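Local structure of trans-isoprenyl diphosphate synthase (Caulobacter crescentus, 3OYR) at residues 36-41 against 89-94; 68-73 against 93-98. The protein probably condenses isopentenyl diphosphate units onto farnesyl diphosphate to make all-trans-octaprenyl diphosphate, the precursor of the side chain of isoprenoid quinones. All coordinates share one frame; numbering follows the deposited sequence.

Interaction 1 of 2, residues 36-41 against 89-94; sequences AGVNRL and KLAAAV
V38 and L41, one turn apart on helix 25-45, lie against K89, A91 and A92 near the start of helix 87-109, a helix-on-helix contact within the predominantly helical fold of the FPP/GGPP synthase family. The axes of the two short segments come within 8.6 Å of each other and cross at -56°. Such closeness suits the residues of the other helix: A91 and A92 offer only methyl groups, so the backbones at V38 and A92 approach to 5.3 Å between their CA atoms.

L41 can be followed outward. Its CB rests on the methyl CB of A92 at 3.8 Å. With CG anti to the carbonyl carbon (chi1 -75°), the branch carries CD1 to the first turn of the other helix, where it meets both CG and the backbone N of K89. Here the lysine serves by its aliphatic part; the chain runs on extended from CG, and its ammonium forms a salt bridge with E146 of helix 126-147. A long residue with an aliphatic stem and a charged end therefore fits the margin of an apolar contact.

V38, branched at CB, sets its two methyls against the two alanines. CG1 lies 3.8 Å from the backbone N of A92, while CG2 touches CB of A91, also at 3.8 Å.

Interaction 2 of 2, residues 68-73 against 93-98; sequences LRPLMT and AVEFIH. With DMA (dimethylallyl diphosphate), chain D.
The guanidinium of R69 lies flat on the imidazole of H98, the group centres 3.7 Å apart and the planes only 9° from parallel. The overlap is offset, with R69 NH1 above the ring near its rim. Both groups also grip the diphosphate of the bound dimethylallyl diphosphate. R69 NH1 gives an almost straight bond, 175° at the hydrogen, to DMA O1A at 2.8 Å, in the guanidinium plane; H98 NE2 donates to O1B on the other phosphate. The diphosphate's negative charge probably makes this stack of a cation on an imidazole favourable.

Further down the arginine, CD sits over the face of the same ring, a CH-pi contact, and CB meets V94 CG1 at 3.5 Å. An extended chain from CG to NE lets one residue span from this apolar base to the phosphate. On the histidine, CG stands anti to the backbone N (chi1 170°), which carries the ring forward under the guanidinium.

A water forms the next shell: it accepts from the backbone N and NH1 of R69 and donates to E95 OE1 at 2.9 Å, helping to fix the guanidinium's rotation. E95, bent at chi2, also brings OE1 against CD of P70. Deeper in, V94 CG2 touches T73 OG1, whose hydroxyl bonds to O of A199.

Replacing R69 with an alanine would probably leave DMA O1A without this donor, one face of H98 without its stacking partner and the water without its bond from NH1.

The backbone N of K66 and NE of R115 also bond to the ligand; R69 and H98, from helices 68-79 and 87-109, form one wall of the diphosphate-binding pocket of a trans-prenyltransferase.

How the interactions relate
Helix 87-109 serves both contacts, and interactions 1 and 2 share A93 and V94 on it, their centres about 8 Å apart. They touch directly: O of A91 lies 3.5 Å from CB of P70, and CG1 of V38 comes within 4.1 Å of that same CB, so P70 meets both partners of interaction 1. T73 CG2 likewise packs on A91 N at 3.7 Å. Their roles differ along the shared helix. Interaction 1 is apolar packing, the V38 side chain about 12 Å from a bound dimethylallyl diphosphate, whereas interaction 2 reaches the ligand itself. Further on, the helix carries D105, a calcium ligand, its side chain about 9 Å from that of H98.

Interaction 1 of 2, residues 36-41 against 89-94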
loop_
_atom_site.group_PDB
_atom_site.type_symbol
_atom_site.label_atom_id
_atom_site.label_comp_id
_atom_site.label_asym_id
_atom_site.label_seq_id
_atom_site.Cartn_x
_atom_site.Cartn_y
_atom_site.Cartn_z
ATOM N N ALA B 36 20.090 -15.570 0.336
ATOM C CA ALA B 36 21.124 -14.588 0.064
ATOM C C ALA B 36 20.716 -13.787 -1.168
ATOM O O ALA B 36 20.860 -12.583 -1.166
ATOM C CB ALA B 36 22.517 -15.244 -0.095
ATOM N N GLY B 37 20.171 -14.448 -2.189
ATOM C CA GLY B 37 19.598 -13.745 -3.333
ATOM C C GLY B 37 18.422 -12.828 -2.993
ATOM O O GLY B 37 18.314 -11.713 -3.524
ATOM N N VAL B 38 17.546 -13.307 -2.107
ATOM C CA VAL B 38 16.349 -12.573 -1.683
ATOM C C VAL B 38 16.759 -11.320 -0.900
ATOM O O VAL B 38 16.257 -10.214 -1.154
ATOM C CB VAL B 38 15.414 -13.507 -0.837
ATOM C CG1 VAL B 38 14.226 -12.772 -0.304
ATOM C CG2 VAL B 38 14.944 -14.687 -1.692
ATOM N N ASN B 39 17.708 -11.494 0.015
ATOM C CA ASN B 39 18.241 -10.377 0.822
ATOM C C ASN B 39 18.990 -9.339 -0.011
ATOM O O ASN B 39 18.945 -8.152 0.282
ATOM C CB ASN B 39 19.140 -10.918 1.947
ATOM C CG ASN B 39 18.362 -11.785 2.951
ATOM O OD1 ASN B 39 17.150 -11.633 3.116
ATOM N ND2 ASN B 39 19.057 -12.712 3.602
ATOM N N ARG B 40 19.682 -9.790 -1.056
ATOM C CA ARG B 40 20.299 -8.874 -1.997
ATOM C C ARG B 40 19.238 -8.007 -2.697
ATOM O O ARG B 40 19.453 -6.819 -2.907
ATOM C CB ARG B 40 21.091 -9.652 -3.047
ATOM C CG ARG B 40 21.906 -8.748 -3.962
ATOM C CD ARG B 40 22.572 -9.539 -5.090
ATOM N NE ARG B 40 23.487 -10.564 -4.550
ATOM C CZ ARG B 40 23.278 -11.879 -4.638
ATOM N NH1 ARG B 40 24.159 -12.724 -4.130
ATOM N NH2 ARG B 40 22.180 -12.351 -5.228
ATOM N N LEU B 41 18.113 -8.613 -3.085
ATOM C CA LEU B 41 17.015 -7.879 -3.742
ATOM C C LEU B 41 16.394 -6.883 -2.765
ATOM O O LEU B 41 16.114 -5.726 -3.112
ATOM C CB LEU B 41 15.964 -8.861 -4.267
ATOM C CG LEU B 41 16.484 -9.569 -5.527
ATOM C CD1 LEU B 41 15.700 -10.856 -5.838
ATOM C CD2 LEU B 41 16.446 -8.567 -6.695
ATOM N N LYS B 89 12.633 -13.088 -6.577
ATOM C CA LYS B 89 11.993 -11.777 -6.690
ATOM C C LYS B 89 10.610 -11.745 -6.045
ATOM O O LYS B 89 10.266 -10.758 -5.379
ATOM C CB LYS B 89 11.929 -11.301 -8.135
ATOM C CG LYS B 89 13.294 -11.263 -8.816
ATOM C CD LYS B 89 13.212 -10.617 -10.187
ATOM C CE LYS B 89 14.617 -10.380 -10.766
ATOM N NZ LYS B 89 14.541 -9.473 -11.964
ATOM N N LEU B 90 9.845 -12.826 -6.232
ATOM C CA LEU B 90 8.542 -13.011 -5.566
ATOM C C LEU B 90 8.722 -13.072 -4.067
ATOM O O LEU B 90 8.013 -12.374 -3.333
ATOM C CB LEU B 90 7.816 -14.266 -6.069
ATOM C CG LEU B 90 7.550 -14.337 -7.575
ATOM C CD1 LEU B 90 6.944 -15.680 -7.957
ATOM C CD2 LEU B 90 6.662 -13.204 -8.082
ATOM N N ALA B 91 9.710 -13.846 -3.612
ATOM C CA ALA B 91 10.027 -13.920 -2.173
ATOM C C ALA B 91 10.346 -12.556 -1.597
ATOM O O ALA B 91 9.832 -12.189 -0.527
ATOM C CB ALA B 91 11.180 -14.904 -1.910
ATOM N N ALA B 92 11.180 -11.800 -2.316
ATOM C CA ALA B 92 11.481 -10.422 -1.943
ATOM C C ALA B 92 10.219 -9.520 -1.911
ATOM O O ALA B 92 10.013 -8.725 -0.962
ATOM C CB ALA B 92 12.560 -9.853 -2.905
ATOM N N ALA B 93 9.390 -9.627 -2.947
ATOM C CA ALA B 93 8.112 -8.868 -3.014
ATOM C C ALA B 93 7.212 -9.165 -1.813
ATOM O O ALA B 93 6.618 -8.239 -1.202
ATOM C CB ALA B 93 7.369 -9.176 -4.310
ATOM N N VAL B 94 7.155 -10.450 -1.443
ATOM C CA VAL B 94 6.348 -10.900 -0.290
ATOM C C VAL B 94 6.811 -10.226 1.004
ATOM O O VAL B 94 5.985 -9.717 1.805
ATOM C CB VAL B 94 6.411 -12.454 -0.194
ATOM C CG1 VAL B 94 5.963 -12.952 1.141
ATOM C CG2 VAL B 94 5.581 -13.064 -1.272
#

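Interaction 2 of 2, residues 68-73 against 93-98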
loop_
_atom_site.group_PDB
_atom_site.type_symbol
_atom_site.label_atom_id
_atom_site.label_comp_id
_atom_site.label_asym_id
_atom_site.label_seq_id
_atom_site.Cartn_x
_atom_site.Cartn_y
_atom_site.Cartn_z
ATOM N N LEU B 68 9.783 -15.614 7.565
ATOM C CA LEU B 68 9.014 -16.845 7.299
ATOM C C LEU B 68 8.298 -16.787 5.972
ATOM O O LEU B 68 8.240 -17.783 5.237
ATOM C CB LEU B 68 8.005 -17.141 8.419
ATOM C CG LEU B 68 8.561 -17.356 9.830
ATOM C CD1 LEU B 68 7.478 -17.852 10.762
ATOM C CD2 LEU B 68 9.742 -18.337 9.842
ATOM N N ARG B 69 7.787 -15.606 5.642
ATOM C CA ARG B 69 7.078 -15.455 4.387
ATOM C C ARG B 69 7.928 -15.674 3.134
ATOM O O ARG B 69 7.548 -16.544 2.323
ATOM C CB ARG B 69 6.243 -14.186 4.367
ATOM C CG ARG B 69 5.053 -14.255 5.295
ATOM C CD ARG B 69 4.729 -12.859 5.726
ATOM N NE ARG B 69 3.781 -12.799 6.825
ATOM C CZ ARG B 69 4.123 -12.797 8.104
ATOM N NH1 ARG B 69 5.410 -12.887 8.465
ATOM N NH2 ARG B 69 3.175 -12.726 9.016
ATOM N N PRO B 70 9.094 -14.958 2.984
ATOM C CA PRO B 70 9.970 -15.315 1.838
ATOM C C PRO B 70 10.519 -16.735 1.890
ATOM O O PRO B 70 10.693 -17.349 0.825
ATOM C CB PRO B 70 11.130 -14.285 1.899
ATOM C CG PRO B 70 11.025 -13.625 3.249
ATOM C CD PRO B 70 9.565 -13.723 3.646
ATOM N N LEU B 71 10.809 -17.242 3.097
ATOM C CA LEU B 71 11.221 -18.624 3.300
ATOM C C LEU B 71 10.211 -19.606 2.728
ATOM O O LEU B 71 10.583 -20.601 2.091
ATOM C CB LEU B 71 11.453 -18.953 4.789
ATOM C CG LEU B 71 12.775 -18.478 5.388
ATOM C CD1 LEU B 71 12.828 -18.730 6.912
ATOM C CD2 LEU B 71 13.941 -19.100 4.685
ATOM N N MET B 72 8.933 -19.324 2.963
ATOM C CA MET B 72 7.881 -20.195 2.443
ATOM C C MET B 72 7.781 -20.142 0.922
ATOM O O MET B 72 7.578 -21.174 0.298
ATOM C CB MET B 72 6.545 -19.927 3.135
ATOM C CG MET B 72 6.488 -20.603 4.486
ATOM S SD MET B 72 5.236 -19.923 5.572
ATOM C CE MET B 72 3.790 -20.322 4.565
ATOM N N THR B 73 7.958 -18.958 0.335
ATOM C CA THR B 73 8.033 -18.835 -1.113
ATOM C C THR B 73 9.190 -19.689 -1.629
ATOM O O THR B 73 9.016 -20.466 -2.580
ATOM C CB THR B 73 8.249 -17.368 -1.557
ATOM O OG1 THR B 73 7.185 -16.554 -1.061
ATOM C CG2 THR B 73 8.321 -17.255 -3.103
ATOM N N ALA B 93 9.390 -9.627 -2.947
ATOM C CA ALA B 93 8.112 -8.868 -3.014
ATOM C C ALA B 93 7.212 -9.165 -1.813
ATOM O O ALA B 93 6.618 -8.239 -1.202
ATOM C CB ALA B 93 7.369 -9.176 -4.310
ATOM N N VAL B 94 7.155 -10.450 -1.443
ATOM C CA VAL B 94 6.348 -10.900 -0.290
ATOM C C VAL B 94 6.811 -10.226 1.004
ATOM O O VAL B 94 5.985 -9.717 1.805
ATOM C CB VAL B 94 6.411 -12.454 -0.194
ATOM C CG1 VAL B 94 5.963 -12.952 1.141
ATOM C CG2 VAL B 94 5.581 -13.064 -1.272
ATOM N N GLU B 95 8.131 -10.185 1.209
ATOM C CA GLU B 95 8.673 -9.518 2.409
ATOM C C GLU B 95 8.405 -8.030 2.420
ATOM O O GLU B 95 8.153 -7.463 3.492
ATOM C CB GLU B 95 10.178 -9.798 2.611
ATOM C CG GLU B 95 10.750 -9.366 3.995
ATOM C CD GLU B 95 10.094 -10.055 5.207
ATOM O OE1 GLU B 95 9.437 -11.102 5.072
ATOM O OE2 GLU B 95 10.256 -9.557 6.328
ATOM N N PHE B 96 8.502 -7.385 1.259
ATOM C CA PHE B 96 8.120 -5.978 1.144
ATOM C C PHE B 96 6.659 -5.763 1.471
ATOM O O PHE B 96 6.327 -4.832 2.214
ATOM C CB PHE B 96 8.403 -5.402 -0.250
ATOM C CG PHE B 96 9.852 -5.002 -0.464
ATOM C CD1 PHE B 96 10.643 -4.561 0.595
ATOM C CD2 PHE B 96 10.412 -5.056 -1.726
ATOM C CE1 PHE B 96 11.986 -4.200 0.397
ATOM C CE2 PHE B 96 11.743 -4.698 -1.933
ATOM C CZ PHE B 96 12.532 -4.267 -0.873
ATOM N N ILE B 97 5.788 -6.629 0.948
ATOM C CA ILE B 97 4.363 -6.507 1.282
ATOM C C ILE B 97 4.163 -6.642 2.787
ATOM O O ILE B 97 3.509 -5.796 3.403
ATOM C CB ILE B 97 3.438 -7.474 0.479
ATOM C CG1 ILE B 97 3.281 -6.963 -0.958
ATOM C CG2 ILE B 97 2.037 -7.551 1.137
ATOM C CD1 ILE B 97 2.922 -8.076 -1.991
ATOM N N HIS B 98 4.789 -7.655 3.378
ATOM C CA HIS B 98 4.743 -7.853 4.820
ATOM C C HIS B 98 5.260 -6.611 5.581
ATOM O O HIS B 98 4.586 -6.106 6.489
ATOM C CB HIS B 98 5.505 -9.130 5.186
ATOM C CG HIS B 98 5.730 -9.317 6.656
ATOM N ND1 HIS B 98 4.697 -9.415 7.562
ATOM C CD2 HIS B 98 6.870 -9.487 7.368
ATOM C CE1 HIS B 98 5.190 -9.601 8.775
ATOM N NE2 HIS B 98 6.507 -9.649 8.685
HETATM C C1 DMA D . 4.021 -9.924 12.538
HETATM O O1 DMA D . 4.657 -10.949 11.762
HETATM C C2 DMA D . 2.747 -9.951 11.770
HETATM C C3 DMA D . 1.702 -10.691 12.151
HETATM C C4 DMA D . 1.666 -11.453 13.450
HETATM C C5 DMA D . 0.521 -10.707 11.231
HETATM P PA DMA D . 5.907 -11.851 12.206
HETATM O O1A DMA D . 6.253 -12.863 11.132
HETATM O O2A DMA D . 5.622 -12.411 13.572
HETATM O O3A DMA D . 6.990 -10.649 12.291
HETATM P PB DMA D . 8.558 -10.633 11.862
HETATM O O1B DMA D . 8.579 -10.441 10.357
HETATM O O2B DMA D . 8.936 -9.386 12.631
HETATM O O3B DMA D . 9.213 -11.910 12.315
HETATM O O HOH W 1 8.007 -12.869 6.860
#